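Phosphoglucomutase/phosphomannomutase family protein (Burkholderia thailandensis, PDB 3UW2) probably moves a phosphate group from one position to another within a phosphorylated sugar, as phosphohexose mutases do, using a divalent metal ion. Local coordinates at residues I185-I189 with Y366-R370; L221-F225 with D247-K251; D256-G260 with P381-L385; V293-N297 with K355-Y359; D437-L441 with L453-T458. All blocks are in the same frame, centred on the assembly; numbering follows the deposited sequence.

In the fold
From the N terminus, contact 1 opens at 185-189, at the end of helix 178-186, and closes only at helix 364-375, tying the second alpha/beta/alpha domain to the third. Contact 2 (221-225 with 247-251) is nested inside that loop and lays a helix on an edge strand of the second domain's sheet. Contact 3 opens on the same sheet at 256-260 and closes at 381-385; its segments alternate with those of contact 1, so the two loops cross and join the same two domains twice. Contact 4 (293-297 with 355-359) is nested within both and touches contact 1 through salt bridges. Contact 5 follows in series, a hairpin of the C-terminal domain.

Contact 1. Residues I185-I189 with Y366-R370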
# COMPACT_ATOMS: atom_id res chain seq x y z
N ILE A 185 -7.63 -12.69 -12.98
CA ILE A 185 -7.82 -11.32 -13.41
C ILE A 185 -8.32 -11.18 -14.89
O ILE A 185 -9.28 -10.41 -15.20
CB ILE A 185 -6.54 -10.48 -13.18
CG1 ILE A 185 -6.26 -10.37 -11.63
CG2 ILE A 185 -6.75 -9.11 -13.81
CD1 ILE A 185 -4.88 -9.78 -11.30
N VAL A 186 -7.66 -11.91 -15.78
CA VAL A 186 -7.97 -11.94 -17.22
C VAL A 186 -9.40 -12.40 -17.53
O VAL A 186 -10.05 -11.82 -18.38
CB VAL A 186 -6.87 -12.77 -17.97
CG1 VAL A 186 -7.29 -13.19 -19.38
CG2 VAL A 186 -5.59 -11.93 -18.03
N GLY A 187 -9.88 -13.43 -16.82
CA GLY A 187 -11.24 -13.94 -16.99
C GLY A 187 -12.31 -12.94 -16.51
O GLY A 187 -13.45 -13.10 -16.86
N ASP A 188 -11.95 -11.91 -15.72
CA ASP A 188 -12.97 -10.91 -15.28
C ASP A 188 -12.79 -9.54 -15.93
O ASP A 188 -13.66 -8.70 -15.84
CB ASP A 188 -13.07 -10.75 -13.72
CG ASP A 188 -14.31 -9.89 -13.29
OD1 ASP A 188 -15.48 -10.22 -13.65
OD2 ASP A 188 -14.13 -8.87 -12.57
N ILE A 189 -11.64 -9.28 -16.54
CA ILE A 189 -11.40 -7.99 -17.15
C ILE A 189 -11.07 -8.16 -18.64
O ILE A 189 -10.13 -8.85 -19.03
CB ILE A 189 -10.26 -7.22 -16.43
CG1 ILE A 189 -10.64 -6.87 -14.97
CG2 ILE A 189 -9.96 -5.96 -17.26
CD1 ILE A 189 -9.49 -6.23 -14.15
N TYR A 366 -3.43 -5.53 -9.85
CA TYR A 366 -4.86 -5.49 -10.02
C TYR A 366 -5.38 -4.07 -10.20
O TYR A 366 -6.24 -3.85 -11.04
CB TYR A 366 -5.57 -6.17 -8.83
CG TYR A 366 -7.04 -6.37 -9.10
CD1 TYR A 366 -7.47 -7.28 -10.10
CD2 TYR A 366 -8.02 -5.66 -8.39
CE1 TYR A 366 -8.85 -7.44 -10.41
CE2 TYR A 366 -9.38 -5.82 -8.67
CZ TYR A 366 -9.78 -6.76 -9.65
OH TYR A 366 -11.12 -6.91 -9.89
N THR A 367 -4.88 -3.11 -9.42
CA THR A 367 -5.36 -1.71 -9.61
C THR A 367 -5.02 -1.29 -11.06
O THR A 367 -5.83 -0.64 -11.72
CB THR A 367 -4.66 -0.78 -8.58
OG1 THR A 367 -5.04 -1.22 -7.27
CG2 THR A 367 -4.98 0.73 -8.78
N GLY A 368 -3.81 -1.62 -11.53
CA GLY A 368 -3.43 -1.30 -12.90
C GLY A 368 -4.45 -1.86 -13.90
O GLY A 368 -4.86 -1.18 -14.82
N ALA A 369 -4.85 -3.11 -13.71
CA ALA A 369 -5.79 -3.73 -14.59
C ALA A 369 -7.15 -3.02 -14.52
O ALA A 369 -7.80 -2.80 -15.55
CB ALA A 369 -5.91 -5.22 -14.24
N ARG A 370 -7.57 -2.63 -13.30
CA ARG A 370 -8.87 -2.02 -13.16
C ARG A 370 -8.81 -0.65 -13.81
O ARG A 370 -9.80 -0.19 -14.35
CB ARG A 370 -9.27 -1.89 -11.67
CG ARG A 370 -9.68 -3.24 -11.02
CD ARG A 370 -11.01 -3.75 -11.58
NE ARG A 370 -12.15 -2.91 -11.10
CZ ARG A 370 -12.94 -3.22 -10.07
NH1 ARG A 370 -12.83 -4.40 -9.41
NH2 ARG A 370 -13.92 -2.38 -9.76
O HOH W 1 -12.08 -9.06 -10.80
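Both isoleucines set CG1 anti to their own carbonyl carbon (chi1 -65° in Ile185, -64° in Ile189), which sends their CD1 ends to the helix of 366-370, while Tyr366 swings its ring toward them with CG anti to the backbone N (chi1 -169°). Ile185 CG1 lies at the ring edge, 3.7 Å from Tyr366 CD1. Ile189 CD1 packs 3.7 Å from Ala369 CB and also touches the Tyr366 ring and Arg370 CD. Arg370 rests its CG over one face of the Tyr366 ring, offset toward the rim; beyond it the chain bends at chi2 and chi3, which brings NH1 back to donate to Tyr366 OH at 3.1 Å, nearly in the guanidinium plane. The phenol is held from the other segment through a water, which accepts from Tyr366 OH at 2.5 Å and donates to Asp188 OD2 at 2.7 Å. Asp188 also has a salt bridge to Arg357, and Arg370 one to Asp356. Apolar round Ala369 and polar at the phenol oxygen, this is an interdomain seam of the phosphohexose mutase fold, joining the end of helix 178-186 in the second domain to helix 364-375 in the third.

Contact 2. Residues L221-F225 with D247-K251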
# COMPACT_ATOMS: atom_id res chain seq x y z
N LEU A 221 3.64 -3.15 -24.51
CA LEU A 221 4.36 -2.58 -23.37
C LEU A 221 5.67 -1.96 -23.80
O LEU A 221 6.30 -2.49 -24.70
CB LEU A 221 4.63 -3.66 -22.35
CG LEU A 221 3.41 -4.42 -21.83
CD1 LEU A 221 3.92 -5.34 -20.72
CD2 LEU A 221 2.27 -3.55 -21.31
N VAL A 222 6.02 -0.82 -23.23
CA VAL A 222 7.37 -0.36 -23.32
C VAL A 222 7.90 -0.57 -21.90
O VAL A 222 7.49 0.11 -20.98
CB VAL A 222 7.54 1.12 -23.73
CG1 VAL A 222 9.01 1.31 -23.96
CG2 VAL A 222 6.77 1.46 -25.00
N GLU A 223 8.81 -1.54 -21.73
CA GLU A 223 9.27 -1.91 -20.41
C GLU A 223 10.49 -1.09 -19.91
O GLU A 223 11.50 -0.87 -20.64
CB GLU A 223 9.60 -3.40 -20.43
CG GLU A 223 8.38 -4.24 -20.82
CD GLU A 223 8.61 -5.73 -20.74
OE1 GLU A 223 9.40 -6.21 -19.90
OE2 GLU A 223 7.97 -6.46 -21.51
N LEU A 224 10.44 -0.73 -18.63
CA LEU A 224 11.56 -0.08 -17.98
C LEU A 224 11.93 -0.87 -16.73
O LEU A 224 11.09 -1.01 -15.84
CB LEU A 224 11.22 1.37 -17.58
CG LEU A 224 11.19 2.40 -18.71
CD1 LEU A 224 10.40 3.63 -18.22
CD2 LEU A 224 12.60 2.74 -19.18
N PHE A 225 13.15 -1.42 -16.67
CA PHE A 225 13.69 -2.06 -15.45
C PHE A 225 12.75 -3.17 -14.92
O PHE A 225 12.41 -3.20 -13.73
CB PHE A 225 13.99 -1.00 -14.35
CG PHE A 225 14.49 0.27 -14.91
CD1 PHE A 225 15.66 0.30 -15.68
CD2 PHE A 225 13.82 1.47 -14.65
CE1 PHE A 225 16.13 1.51 -16.23
CE2 PHE A 225 14.30 2.67 -15.21
CZ PHE A 225 15.45 2.70 -15.99
N ASP A 247 12.04 8.54 -15.72
CA ASP A 247 12.21 7.61 -16.85
C ASP A 247 10.91 7.31 -17.54
O ASP A 247 10.88 7.24 -18.78
CB ASP A 247 12.86 6.30 -16.43
CG ASP A 247 14.30 6.50 -15.99
OD1 ASP A 247 15.10 6.92 -16.82
OD2 ASP A 247 14.62 6.30 -14.81
N VAL A 248 9.84 7.08 -16.76
CA VAL A 248 8.53 6.81 -17.34
C VAL A 248 8.08 8.10 -18.13
O VAL A 248 7.52 7.98 -19.24
CB VAL A 248 7.47 6.52 -16.23
CG1 VAL A 248 6.04 6.81 -16.71
CG2 VAL A 248 7.62 5.11 -15.70
N ILE A 249 8.35 9.29 -17.59
CA ILE A 249 7.89 10.55 -18.22
C ILE A 249 8.63 10.72 -19.56
O ILE A 249 8.04 11.05 -20.59
CB ILE A 249 8.12 11.77 -17.30
CG1 ILE A 249 7.07 11.85 -16.18
CG2 ILE A 249 8.24 13.11 -18.09
CD1 ILE A 249 7.49 12.73 -15.02
N ALA A 250 9.95 10.46 -19.54
CA ALA A 250 10.77 10.59 -20.74
C ALA A 250 10.35 9.57 -21.78
O ALA A 250 10.34 9.87 -22.97
CB ALA A 250 12.27 10.47 -20.41
N LYS A 251 10.04 8.35 -21.37
CA LYS A 251 9.62 7.32 -22.28
C LYS A 251 8.28 7.60 -22.95
O LYS A 251 8.10 7.27 -24.13
CB LYS A 251 9.53 5.97 -21.53
CG LYS A 251 9.69 4.78 -22.41
CD LYS A 251 10.98 4.82 -23.25
CE LYS A 251 12.15 4.17 -22.53
NZ LYS A 251 13.40 4.47 -23.31
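Leu224 points at the helix of 247-251 and spreads its two methyls over different partners. CD1 lies over the first turn of the segment, 3.7 Å from Asp247 O and 4.0 Å from Val248 CG2, whereas CD2 meets the aliphatic part of Lys251, 3.7 Å from its CE. The lysine chain leaves with CG anti to the backbone N (chi1 -155°) and bends at its next two torsions, a course that carries its methylenes slantwise past Val222 and Leu224. Its CG consequently also reaches Val222 CG1, at 3.9 Å, the two side chains meeting at a slant. Two alternate strand residues, Val222 and Leu224, therefore share one lysine chain. Strand 221-224 is an edge strand of a four-stranded mixed sheet, and helix 246-254 runs back across it: the axes of the short segments approach to 9.9 Å with an angle of 145° between their directions. This is the layering of helix on sheet expected of an alpha/beta/alpha domain, here the second of the protein. Val222 and Leu224 also pair through their backbones with strand 197-200, while Val248 reaches Val273 of the other edge strand. Beyond the strand end, Phe225 turns its ring edge to Asp247. Asp247 OD2 lies near the ring plane, 3.7 Å from Phe225 CE2, and the carboxylate stands 77° to the ring, which probably lets the negative oxygen face the weakly positive ring hydrogens. His235 meets the same ring and also touches Asp247.

Contact 3. Residues D256-G260 with P381-L385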
# COMPACT_ATOMS: atom_id res chain seq x y z
N ASP A 256 5.16 6.09 -28.74
CA ASP A 256 3.73 6.29 -28.87
C ASP A 256 2.87 5.60 -27.78
O ASP A 256 1.66 5.35 -27.99
CB ASP A 256 3.25 5.86 -30.26
CG ASP A 256 3.52 4.40 -30.54
OD1 ASP A 256 4.10 3.69 -29.66
OD2 ASP A 256 3.18 3.95 -31.66
N ALA A 257 3.48 5.25 -26.65
CA ALA A 257 2.73 4.69 -25.56
C ALA A 257 1.79 5.78 -25.09
O ALA A 257 2.09 6.99 -25.29
CB ALA A 257 3.64 4.22 -24.43
N GLU A 258 0.70 5.39 -24.46
CA GLU A 258 -0.37 6.36 -24.05
C GLU A 258 -0.33 6.71 -22.56
O GLU A 258 -0.64 7.82 -22.21
CB GLU A 258 -1.75 5.79 -24.30
CG GLU A 258 -2.01 5.35 -25.73
CD GLU A 258 -3.48 4.99 -25.99
OE1 GLU A 258 -4.36 5.79 -25.63
OE2 GLU A 258 -3.77 3.91 -26.53
N ILE A 259 0.05 5.74 -21.72
CA ILE A 259 -0.06 5.84 -20.27
C ILE A 259 1.16 5.18 -19.64
O ILE A 259 1.62 4.17 -20.16
CB ILE A 259 -1.37 5.10 -19.83
CG1 ILE A 259 -2.61 6.00 -20.17
CG2 ILE A 259 -1.39 4.72 -18.37
CD1 ILE A 259 -2.63 7.36 -19.47
N GLY A 260 1.65 5.73 -18.51
CA GLY A 260 2.79 5.14 -17.79
C GLY A 260 2.42 4.56 -16.44
O GLY A 260 1.68 5.22 -15.68
N PRO A 381 -6.94 8.62 -22.90
CA PRO A 381 -6.94 8.36 -21.45
C PRO A 381 -6.33 9.49 -20.63
O PRO A 381 -6.78 9.73 -19.51
CB PRO A 381 -6.06 7.08 -21.29
CG PRO A 381 -5.98 6.48 -22.66
CD PRO A 381 -6.25 7.57 -23.67
N SER A 382 -5.31 10.16 -21.16
CA SER A 382 -4.67 11.29 -20.45
C SER A 382 -5.66 12.48 -20.19
O SER A 382 -5.61 13.11 -19.13
CB SER A 382 -3.41 11.77 -21.19
OG SER A 382 -2.50 10.69 -21.31
N ALA A 383 -6.54 12.77 -21.16
CA ALA A 383 -7.57 13.84 -20.99
C ALA A 383 -8.55 13.43 -19.86
O ALA A 383 -8.87 14.24 -18.98
CB ALA A 383 -8.30 14.16 -22.31
N LEU A 384 -8.98 12.16 -19.86
CA LEU A 384 -9.83 11.61 -18.79
C LEU A 384 -9.18 11.76 -17.43
O LEU A 384 -9.79 12.25 -16.49
CB LEU A 384 -10.19 10.15 -19.06
CG LEU A 384 -11.20 9.44 -18.12
CD1 LEU A 384 -12.59 10.08 -18.17
CD2 LEU A 384 -11.32 7.96 -18.39
N LEU A 385 -7.90 11.40 -17.31
CA LEU A 385 -7.23 11.53 -16.01
C LEU A 385 -6.98 12.99 -15.62
O LEU A 385 -7.28 13.39 -14.50
CB LEU A 385 -5.86 10.81 -16.02
CG LEU A 385 -5.97 9.26 -16.09
CD1 LEU A 385 -4.62 8.71 -16.52
CD2 LEU A 385 -6.36 8.66 -14.76
O HOH W 2 -3.04 9.00 -23.04
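Ile259 and Pro381 make the close-packed half of this contact. Ile259 CG1 lies 3.8 Å from Pro381 CB, and the isoleucine then bends at its second torsion (chi2 -61°), carrying CD1 onward to meet Leu385 CD1 tip to tip at 3.8 Å. All three side chains are buried, and Leu375 of helix 364-375 touches each of them. Pro381 and Leu385 lie one helical turn apart, as the 3.0 Å bond from Leu385 N to Pro381 O confirms, and so present the same side of the helix to the isoleucine. Strand 259-263 is an inner strand of the sheet in the second alpha/beta/alpha domain, whereas helix 381-386 falls within the third; the contact thus joins the start of an inner strand in one domain to the first turn of a helix in the next. Its other half is polar, and the partly exposed Glu258 lies there. This side chain runs across the proline ring at about a right angle, with Glu258 OE1 3.3 Å from Pro381 CD, and its carboxylate is held through OE2 by a salt bridge to Arg193, which also touches Pro381. Nearby, a water bridges the Glu258 carbonyl to the Ser382 hydroxyl: it donates to Glu258 O at 2.8 Å and is hydrogen-bonded to Ser382 OG at 2.5 Å. The direct separation of Glu258 O and Ser382 OG is 3.5 Å. The serine hydroxyl has a further partner in the backbone N of Lys275, and so links the helix start to the chain just beyond strand 270-273.

Contact 4. Residues V293-N297 with K355-Y359; sequences VLSRN and KDRWY
Asp356 OD1 is gripped by two side chains of 293-297 and by a water. Arg296 NH1 donates to it at 3.0 Å on the syn lone pair; Asn297 ND2, longer at 3.3 Å, comes from above the carboxylate plane, 58° out of it; and a water donates from 2.8 Å. The other oxygen takes the straighter arginine bond, Arg296 NH2 to Asp356 OD2 at 2.8 Å with an angle of 169° at the hydrogen. Arg296 thus holds the carboxylate end-on in a two-nitrogen salt bridge, the guanidinium and carboxylate planes turned 32° from each other. With CG anti to the backbone N, Asp356 carries its carboxylate toward helix 282-296 from the type II turn of 355-358. The Asn297 amide is fixed in turn: ND2 also donates to Val293 O at 3.0 Å, and OD1 accepts from the same water that bonds Asp356 OD1. Val293 O receives Arg296 N as well, the two donors coming from opposite faces of its plane. Over one face of the Arg296 guanidinium lies Arg357 CD, 3.6 Å from NH1. Arg296 has a second acid in Glu292, Asp356 a second arginine in Arg370, and Arg357 pairs with Asp188 and Glu373. Arg296, Asp356, Arg370 and Glu292 therefore form a linked ionic group with the Arg357 pairs beside it; the acids probably offset the nearness of Arg296 to Arg357, and the arginines would be expected to keep Asp356 ionised, fastening the turn to 293-297 within the third domain.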
# COMPACT_ATOMS: atom_id res chain seq x y z
N VAL A 293 -17.26 2.01 -9.65
CA VAL A 293 -17.79 1.07 -8.64
C VAL A 293 -19.19 1.47 -8.20
O VAL A 293 -20.08 0.64 -8.13
CB VAL A 293 -16.80 0.95 -7.45
CG1 VAL A 293 -17.37 0.28 -6.18
CG2 VAL A 293 -15.52 0.29 -7.92
N LEU A 294 -19.39 2.76 -7.91
CA LEU A 294 -20.69 3.21 -7.45
C LEU A 294 -21.81 3.07 -8.51
O LEU A 294 -23.00 2.87 -8.17
CB LEU A 294 -20.61 4.65 -6.93
CG LEU A 294 -19.84 4.73 -5.60
CD1 LEU A 294 -19.55 6.24 -5.41
CD2 LEU A 294 -20.71 4.15 -4.45
N SER A 295 -21.43 3.12 -9.78
CA SER A 295 -22.35 2.92 -10.85
C SER A 295 -22.95 1.54 -10.75
O SER A 295 -24.06 1.39 -11.11
CB SER A 295 -21.64 3.12 -12.22
OG SER A 295 -21.08 1.89 -12.65
N ARG A 296 -22.24 0.55 -10.18
CA ARG A 296 -22.79 -0.81 -9.94
C ARG A 296 -23.20 -1.12 -8.48
O ARG A 296 -23.73 -2.18 -8.21
CB ARG A 296 -21.82 -1.94 -10.46
CG ARG A 296 -21.60 -1.89 -12.02
CD ARG A 296 -20.47 -2.83 -12.52
NE ARG A 296 -19.14 -2.41 -12.05
CZ ARG A 296 -18.51 -2.87 -10.97
NH1 ARG A 296 -19.07 -3.82 -10.21
NH2 ARG A 296 -17.34 -2.37 -10.63
N ASN A 297 -22.94 -0.19 -7.56
CA ASN A 297 -23.18 -0.40 -6.16
C ASN A 297 -23.78 0.90 -5.58
O ASN A 297 -23.09 1.58 -4.81
CB ASN A 297 -21.84 -0.67 -5.43
CG ASN A 297 -21.23 -2.01 -5.81
OD1 ASN A 297 -21.59 -3.01 -5.21
ND2 ASN A 297 -20.34 -2.04 -6.84
N LYS A 355 -12.64 -4.57 -2.97
CA LYS A 355 -13.40 -5.71 -2.55
C LYS A 355 -14.37 -6.03 -3.67
O LYS A 355 -14.50 -7.21 -4.05
CB LYS A 355 -14.15 -5.44 -1.24
CG LYS A 355 -15.09 -6.57 -0.81
CD LYS A 355 -14.34 -7.89 -0.61
CE LYS A 355 -15.38 -8.99 -0.39
NZ LYS A 355 -14.80 -9.61 0.82
N ASP A 356 -15.01 -5.02 -4.25
CA ASP A 356 -15.86 -5.25 -5.48
C ASP A 356 -15.12 -6.08 -6.52
O ASP A 356 -14.01 -5.69 -6.93
CB ASP A 356 -16.18 -3.87 -6.05
CG ASP A 356 -16.81 -3.94 -7.43
OD1 ASP A 356 -18.00 -4.24 -7.45
OD2 ASP A 356 -16.15 -3.62 -8.44
N ARG A 357 -15.65 -7.27 -6.87
CA ARG A 357 -15.11 -8.16 -7.94
C ARG A 357 -13.74 -8.72 -7.59
O ARG A 357 -13.03 -9.26 -8.45
CB ARG A 357 -15.00 -7.42 -9.29
CG ARG A 357 -16.37 -7.02 -9.84
CD ARG A 357 -16.27 -6.00 -11.00
NE ARG A 357 -15.43 -6.48 -12.12
CZ ARG A 357 -14.85 -5.66 -12.98
NH1 ARG A 357 -14.98 -4.30 -12.89
NH2 ARG A 357 -14.08 -6.18 -13.90
N TRP A 358 -13.37 -8.58 -6.33
CA TRP A 358 -12.01 -8.95 -5.92
C TRP A 358 -11.97 -9.54 -4.51
O TRP A 358 -12.93 -10.14 -4.09
CB TRP A 358 -11.07 -7.75 -6.15
CG TRP A 358 -9.56 -8.02 -6.06
CD1 TRP A 358 -8.61 -7.35 -5.30
CD2 TRP A 358 -8.81 -8.94 -6.90
NE1 TRP A 358 -7.35 -7.84 -5.57
CE2 TRP A 358 -7.42 -8.80 -6.52
CE3 TRP A 358 -9.17 -9.90 -7.88
CZ2 TRP A 358 -6.41 -9.58 -7.12
CZ3 TRP A 358 -8.16 -10.66 -8.46
CH2 TRP A 358 -6.82 -10.53 -8.07
N TYR A 359 -10.88 -9.35 -3.75
CA TYR A 359 -10.68 -10.03 -2.46
C TYR A 359 -10.41 -9.01 -1.33
O TYR A 359 -10.29 -9.38 -0.17
CB TYR A 359 -9.45 -10.98 -2.56
CG TYR A 359 -9.74 -12.04 -3.58
CD1 TYR A 359 -10.49 -13.13 -3.24
CD2 TYR A 359 -9.32 -11.89 -4.92
CE1 TYR A 359 -10.80 -14.11 -4.20
CE2 TYR A 359 -9.61 -12.86 -5.88
CZ TYR A 359 -10.36 -13.93 -5.51
OH TYR A 359 -10.68 -14.84 -6.47
O HOH W 3 -19.53 -4.91 -5.15

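Contact 5. Residues D437-L441 with L453-T458. With EDO (1,2-ethanediol), chain G.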
# COMPACT_ATOMS: atom_id res chain seq x y z
N ASP A 437 -12.50 26.60 1.63
CA ASP A 437 -11.70 26.60 0.42
C ASP A 437 -10.44 25.76 0.51
O ASP A 437 -9.50 26.01 -0.23
CB ASP A 437 -11.30 28.05 0.07
CG ASP A 437 -10.71 28.80 1.26
OD1 ASP A 437 -10.45 28.23 2.34
OD2 ASP A 437 -10.51 30.03 1.10
N GLY A 438 -10.44 24.73 1.36
CA GLY A 438 -9.28 23.84 1.49
C GLY A 438 -9.18 23.18 2.85
O GLY A 438 -10.14 23.21 3.65
N PHE A 439 -8.03 22.58 3.14
CA PHE A 439 -7.85 21.90 4.43
C PHE A 439 -6.41 21.87 4.82
O PHE A 439 -5.53 21.95 3.95
CB PHE A 439 -8.40 20.44 4.44
CG PHE A 439 -7.44 19.43 3.88
CD1 PHE A 439 -6.41 18.87 4.68
CD2 PHE A 439 -7.58 18.98 2.56
CE1 PHE A 439 -5.55 17.90 4.16
CE2 PHE A 439 -6.70 18.05 2.02
CZ PHE A 439 -5.69 17.50 2.82
N GLY A 440 -6.18 21.83 6.14
CA GLY A 440 -4.84 21.65 6.77
C GLY A 440 -4.88 20.36 7.60
O GLY A 440 -5.92 19.99 8.19
N LEU A 441 -3.79 19.60 7.58
CA LEU A 441 -3.69 18.37 8.36
C LEU A 441 -2.38 18.42 9.15
O LEU A 441 -1.33 18.65 8.56
CB LEU A 441 -3.70 17.14 7.45
CG LEU A 441 -3.37 15.81 8.16
CD1 LEU A 441 -4.48 15.38 9.14
CD2 LEU A 441 -3.08 14.67 7.21
N LEU A 453 2.56 17.50 8.45
CA LEU A 453 1.65 18.55 8.00
C LEU A 453 1.42 18.45 6.50
O LEU A 453 2.37 18.16 5.75
CB LEU A 453 2.22 19.94 8.32
CG LEU A 453 2.50 20.32 9.78
CD1 LEU A 453 3.49 21.48 9.91
CD2 LEU A 453 1.20 20.63 10.51
N ARG A 454 0.18 18.68 6.07
CA ARG A 454 -0.10 18.98 4.66
C ARG A 454 -1.29 19.92 4.41
O ARG A 454 -2.19 20.05 5.24
CB ARG A 454 -0.18 17.72 3.79
CG ARG A 454 -1.38 16.83 4.01
CD ARG A 454 -1.51 15.84 2.87
NE ARG A 454 -0.45 14.81 2.81
CZ ARG A 454 -0.06 14.20 1.69
NH1 ARG A 454 -0.63 14.49 0.52
NH2 ARG A 454 0.90 13.27 1.72
N PHE A 455 -1.25 20.59 3.27
CA PHE A 455 -2.16 21.68 3.00
C PHE A 455 -2.69 21.52 1.58
O PHE A 455 -1.96 21.06 0.70
CB PHE A 455 -1.44 23.02 3.21
CG PHE A 455 -0.99 23.25 4.64
CD1 PHE A 455 -1.92 23.57 5.63
CD2 PHE A 455 0.36 23.13 5.01
CE1 PHE A 455 -1.51 23.75 6.96
CE2 PHE A 455 0.77 23.33 6.33
CZ PHE A 455 -0.16 23.65 7.30
N GLU A 456 -3.98 21.82 1.39
CA GLU A 456 -4.59 21.85 0.06
C GLU A 456 -5.57 23.02 0.02
O GLU A 456 -6.27 23.29 1.01
CB GLU A 456 -5.37 20.57 -0.19
CG GLU A 456 -5.92 20.43 -1.59
CD GLU A 456 -7.04 19.42 -1.69
OE1 GLU A 456 -7.99 19.48 -0.89
OE2 GLU A 456 -7.01 18.58 -2.60
N ALA A 457 -5.66 23.70 -1.12
CA ALA A 457 -6.64 24.78 -1.25
C ALA A 457 -7.13 24.96 -2.68
O ALA A 457 -6.55 24.40 -3.61
CB ALA A 457 -6.04 26.07 -0.72
N THR A 458 -8.22 25.72 -2.85
CA THR A 458 -8.82 26.00 -4.16
C THR A 458 -8.17 27.17 -4.89
O THR A 458 -8.57 27.47 -5.99
CB THR A 458 -10.32 26.25 -4.01
OG1 THR A 458 -10.53 27.44 -3.23
CG2 THR A 458 -11.02 25.03 -3.38
C1 EDO G . -4.28 15.78 -0.74
O1 EDO G . -4.31 15.72 -2.17
C2 EDO G . -3.29 16.85 -0.28
O2 EDO G . -2.01 16.34 -0.66
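Gly438 brings the two strands unusually close: its CA lies 3.9 Å from Ala457 CA and 3.1 Å from Glu456 O. At its backbone angles (phi 153°, psi -167°) a CB would run into that carbonyl and into Ala457 CA, so only a residue without a side chain fits. Beyond this pinch the pairing is regular and antiparallel. Phe439 N donates to Glu456 O at 2.9 Å and Glu456 N returns the bond to Phe439 O; Leu441 and Arg454 form the next hydrogen-bonded pair, and Thr458 N to Asp437 O, 2.9 Å, closes the end. Phe439, Leu441, Arg454 and Glu456 share one face. The Phe439 ring turns its edge to the glutamate, with Glu456 OE1 3.5 Å from CE2 and the carboxylate plane 71° from the ring. Arg454 NH1 donates to O2 of an ethanediol at 2.6 Å, a molecule probably left from crystallisation. On the other face, Phe455 lays CD1 3.7 Å from Gly440 CA, using the room left by the second glycine. Strand 438-444 pairs further with 431-435, and 451-457 with 392-398, placing this hairpin inside the five-stranded sheet of the C-terminal domain. Helix 460-477 packs against the Phe455 face, while Glu456 is bonded to Thr309 and Arg310 from the third domain's range.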